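Side-chain contact in hypothetical protein (Bacteroides caccae, PDB 4M8R), which is of unknown function but pairs an Ig-like N-terminal domain with a domain that probably folds as a WD40-like beta-propeller: residues E247-F252 with V283-N288. Numbering follows the deposited sequence.
Sequences ELPEGF and VPMLYN
The terminal methyl CE of M285, a selenomethionine, sits over the middle of one face of the F252 ring. M285 CE lies 3.6 Å from the F252 ring centroid and 9° off its normal, a CH-pi contact. All six ring carbons lie at similar distances from this methyl. M285 SE stands behind it, 5.4 Å from the F252 centroid and still almost on the normal. This is a Met-aromatic contact made methyl first. M285 leaves the strand with CG anti to the backbone N (chi1 159°), and its chain then bends at chi2 and chi3 to bring CE onto the ring. V283 meets the same ring differently: V283 CG2 comes in at the CE1-CZ edge, near the ring plane, 3.8 Å from F252 CE1. The pyrrolidine CG of P249 packs against the selenium, P249 CG to M285 SE 4.0 Å. The M285 side chain therefore touches both the proline and the phenylalanine.

A type II beta turn from P249 to F252 brings these two residues to the strand. It is closed by the backbone hydrogen bond from F252 N to P249 O (3.2 Å). G251 has a positive phi of 101°, as suits the third position of this turn. With an alanine at F252, the M285 methyl would probably lose its aromatic face and V283 CG2 its neighbour at the ring edge. Further out, F252 also touches A275 and V295 on the two flanking strands, and F257 and F293 pack on M285. M285 and V283 project from the same side of strand 282-288, as alternate residues of a beta strand do. The loop between strands 239-240 and 262-264 thus packs on one face of antiparallel strands 270-276, 282-288 and 292-295, in the WD40-like, probably propeller-type domain.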
ATOM      1  N   GLU A 247      36.855  -5.169 -14.474  1.00 78.35           N
ATOM      2  CA  GLU A 247      38.082  -4.528 -14.009  1.00 80.81           C
ATOM      3  C   GLU A 247      37.939  -3.018 -14.107  1.00 77.95           C
ATOM      4  O   GLU A 247      37.121  -2.506 -14.877  1.00 73.95           O
ATOM      5  CB  GLU A 247      39.294  -4.964 -14.840  1.00 88.14           C
ATOM      6  CG  GLU A 247      40.207  -5.978 -14.169  1.00 93.44           C
ATOM      7  CD  GLU A 247      39.794  -7.409 -14.436  1.00 95.58           C
ATOM      8  OE1 GLU A 247      38.793  -7.853 -13.839  1.00 96.29           O
ATOM      9  OE2 GLU A 247      40.482  -8.087 -15.237  1.00 95.24           O
ATOM     10  N   LEU A 248      38.744  -2.315 -13.313  1.00 78.83           N
ATOM     11  CA  LEU A 248      38.862  -0.870 -13.421  1.00 79.73           C
ATOM     12  C   LEU A 248      39.584  -0.523 -14.720  1.00 85.51           C
ATOM     13  O   LEU A 248      40.373  -1.330 -15.226  1.00 88.89           O
ATOM     14  CB  LEU A 248      39.653  -0.310 -12.242  1.00 79.34           C
ATOM     15  CG  LEU A 248      38.995  -0.433 -10.873  1.00 77.29           C
ATOM     16  CD1 LEU A 248      40.008  -0.171  -9.768  1.00 78.24           C
ATOM     17  CD2 LEU A 248      37.816   0.522 -10.770  1.00 75.63           C
ATOM     18  N   PRO A 249      39.329   0.678 -15.270  1.00 86.38           N
ATOM     19  CA  PRO A 249      40.070   1.077 -16.468  1.00 90.29           C
ATOM     20  C   PRO A 249      41.564   1.240 -16.179  1.00 92.47           C
ATOM     21  O   PRO A 249      41.947   1.442 -15.022  1.00 88.80           O
ATOM     22  CB  PRO A 249      39.439   2.427 -16.853  1.00 90.39           C
ATOM     23  CG  PRO A 249      38.195   2.559 -16.032  1.00 85.65           C
ATOM     24  CD  PRO A 249      38.417   1.735 -14.803  1.00 84.38           C
ATOM     25  N   GLU A 250      42.391   1.141 -17.221  1.00 96.05           N
ATOM     26  CA  GLU A 250      43.845   1.257 -17.071  1.00 98.68           C
ATOM     27  C   GLU A 250      44.236   2.511 -16.294  1.00 97.94           C
ATOM     28  O   GLU A 250      43.686   3.588 -16.528  1.00 95.38           O
ATOM     29  CB  GLU A 250      44.539   1.277 -18.429  1.00103.86           C
ATOM     30  CG  GLU A 250      44.806  -0.098 -19.018  1.00107.02           C
ATOM     31  CD  GLU A 250      45.760  -0.043 -20.198  1.00112.68           C
ATOM     32  OE1 GLU A 250      45.860   1.025 -20.839  1.00114.38           O
ATOM     33  OE2 GLU A 250      46.413  -1.068 -20.482  1.00116.70           O
ATOM     34  N   GLY A 251      45.172   2.351 -15.359  1.00 98.80           N
ATOM     35  CA  GLY A 251      45.675   3.459 -14.555  1.00 99.19           C
ATOM     36  C   GLY A 251      45.066   3.510 -13.168  1.00 97.71           C
ATOM     37  O   GLY A 251      45.753   3.821 -12.195  1.00100.61           O
ATOM     38  N   PHE A 252      43.778   3.193 -13.070  1.00 94.44           N
ATOM     39  CA  PHE A 252      43.043   3.355 -11.820  1.00 90.64           C
ATOM     40  C   PHE A 252      43.255   2.219 -10.828  1.00 89.83           C
ATOM     41  O   PHE A 252      43.401   1.062 -11.220  1.00 91.21           O
ATOM     42  CB  PHE A 252      41.551   3.541 -12.100  1.00 88.52           C
ATOM     43  CG  PHE A 252      41.229   4.852 -12.752  1.00 88.53           C
ATOM     44  CD1 PHE A 252      40.936   5.969 -11.983  1.00 86.56           C
ATOM     45  CD2 PHE A 252      41.241   4.976 -14.137  1.00 89.38           C
ATOM     46  CE1 PHE A 252      40.650   7.183 -12.581  1.00 86.61           C
ATOM     47  CE2 PHE A 252      40.954   6.187 -14.741  1.00 89.07           C
ATOM     48  CZ  PHE A 252      40.658   7.292 -13.962  1.00 88.04           C
ATOM     49  N   VAL A 283      38.303  12.945 -11.080  1.00 84.70           N
ATOM     50  CA  VAL A 283      37.554  12.709 -12.318  1.00 82.81           C
ATOM     51  C   VAL A 283      36.209  12.046 -12.021  1.00 78.03           C
ATOM     52  O   VAL A 283      36.095  11.281 -11.063  1.00 74.69           O
ATOM     53  CB  VAL A 283      38.334  11.823 -13.316  1.00 84.49           C
ATOM     54  CG1 VAL A 283      39.605  12.524 -13.772  1.00 88.77           C
ATOM     55  CG2 VAL A 283      38.655  10.459 -12.716  1.00 83.17           C
ATOM     56  N   PRO A 284      35.188  12.339 -12.843  1.00 76.22           N
ATOM     57  CA  PRO A 284      33.938  11.601 -12.746  1.00 75.03           C
ATOM     58  C   PRO A 284      34.061  10.239 -13.425  1.00 75.30           C
ATOM     59  O   PRO A 284      34.672  10.131 -14.494  1.00 76.53           O
ATOM     60  CB  PRO A 284      32.937  12.497 -13.477  1.00 74.70           C
ATOM     61  CG  PRO A 284      33.750  13.304 -14.422  1.00 77.43           C
ATOM     62  CD  PRO A 284      35.155  13.356 -13.907  1.00 78.69           C
HETATM   63  N   MSE A 285      33.490   9.215 -12.798  1.00 72.38           N
HETATM   64  CA  MSE A 285      33.567   7.846 -13.296  1.00 72.19           C
HETATM   65  C   MSE A 285      32.195   7.247 -13.209  1.00 69.20           C
HETATM   66  O   MSE A 285      31.573   7.265 -12.144  1.00 67.87           O
HETATM   67  CB  MSE A 285      34.597   7.115 -12.435  1.00 73.42           C
HETATM   68  CG  MSE A 285      34.485   5.591 -12.441  1.00 73.49           C
HETATM   69 SE   MSE A 285      35.744   4.809 -13.731  0.75 80.71          SE
HETATM   70  CE  MSE A 285      37.437   5.467 -12.973  1.00 81.64           C
ATOM     71  N   LEU A 286      31.706   6.711 -14.325  1.00 69.29           N
ATOM     72  CA  LEU A 286      30.407   6.043 -14.356  1.00 67.44           C
ATOM     73  C   LEU A 286      30.570   4.530 -14.296  1.00 67.01           C
ATOM     74  O   LEU A 286      31.578   3.981 -14.759  1.00 70.01           O
ATOM     75  CB  LEU A 286      29.634   6.432 -15.614  1.00 68.66           C
ATOM     76  CG  LEU A 286      29.329   7.921 -15.777  1.00 69.51           C
ATOM     77  CD1 LEU A 286      28.572   8.167 -17.074  1.00 71.07           C
ATOM     78  CD2 LEU A 286      28.540   8.448 -14.587  1.00 68.05           C
ATOM     79  N   TYR A 287      29.579   3.862 -13.712  1.00 63.28           N
ATOM     80  CA  TYR A 287      29.584   2.408 -13.607  1.00 62.81           C
ATOM     81  C   TYR A 287      28.228   1.847 -14.013  1.00 62.04           C
ATOM     82  O   TYR A 287      27.193   2.262 -13.499  1.00 60.13           O
ATOM     83  CB  TYR A 287      29.954   1.973 -12.188  1.00 60.56           C
ATOM     84  CG  TYR A 287      29.758   0.496 -11.909  1.00 60.40           C
ATOM     85  CD1 TYR A 287      30.668  -0.449 -12.372  1.00 62.34           C
ATOM     86  CD2 TYR A 287      28.667   0.046 -11.176  1.00 58.46           C
ATOM     87  CE1 TYR A 287      30.491  -1.799 -12.111  1.00 61.75           C
ATOM     88  CE2 TYR A 287      28.482  -1.301 -10.915  1.00 57.89           C
ATOM     89  CZ  TYR A 287      29.397  -2.219 -11.380  1.00 59.30           C
ATOM     90  OH  TYR A 287      29.216  -3.556 -11.117  1.00 58.69           O
ATOM     91  N   ASN A 288      28.258   0.908 -14.952  1.00 66.76           N
ATOM     92  CA  ASN A 288      27.078   0.190 -15.410  1.00 68.67           C
ATOM     93  C   ASN A 288      27.289  -1.276 -15.059  1.00 67.70           C
ATOM     94  O   ASN A 288      28.247  -1.886 -15.537  1.00 66.44           O
ATOM     95  CB  ASN A 288      26.925   0.366 -16.927  1.00 73.80           C
ATOM     96  CG  ASN A 288      25.631  -0.222 -17.467  1.00 76.49           C
ATOM     97  OD1 ASN A 288      25.043  -1.129 -16.881  1.00 78.50           O
ATOM     98  ND2 ASN A 288      25.193   0.287 -18.610  1.00 80.07           N
TER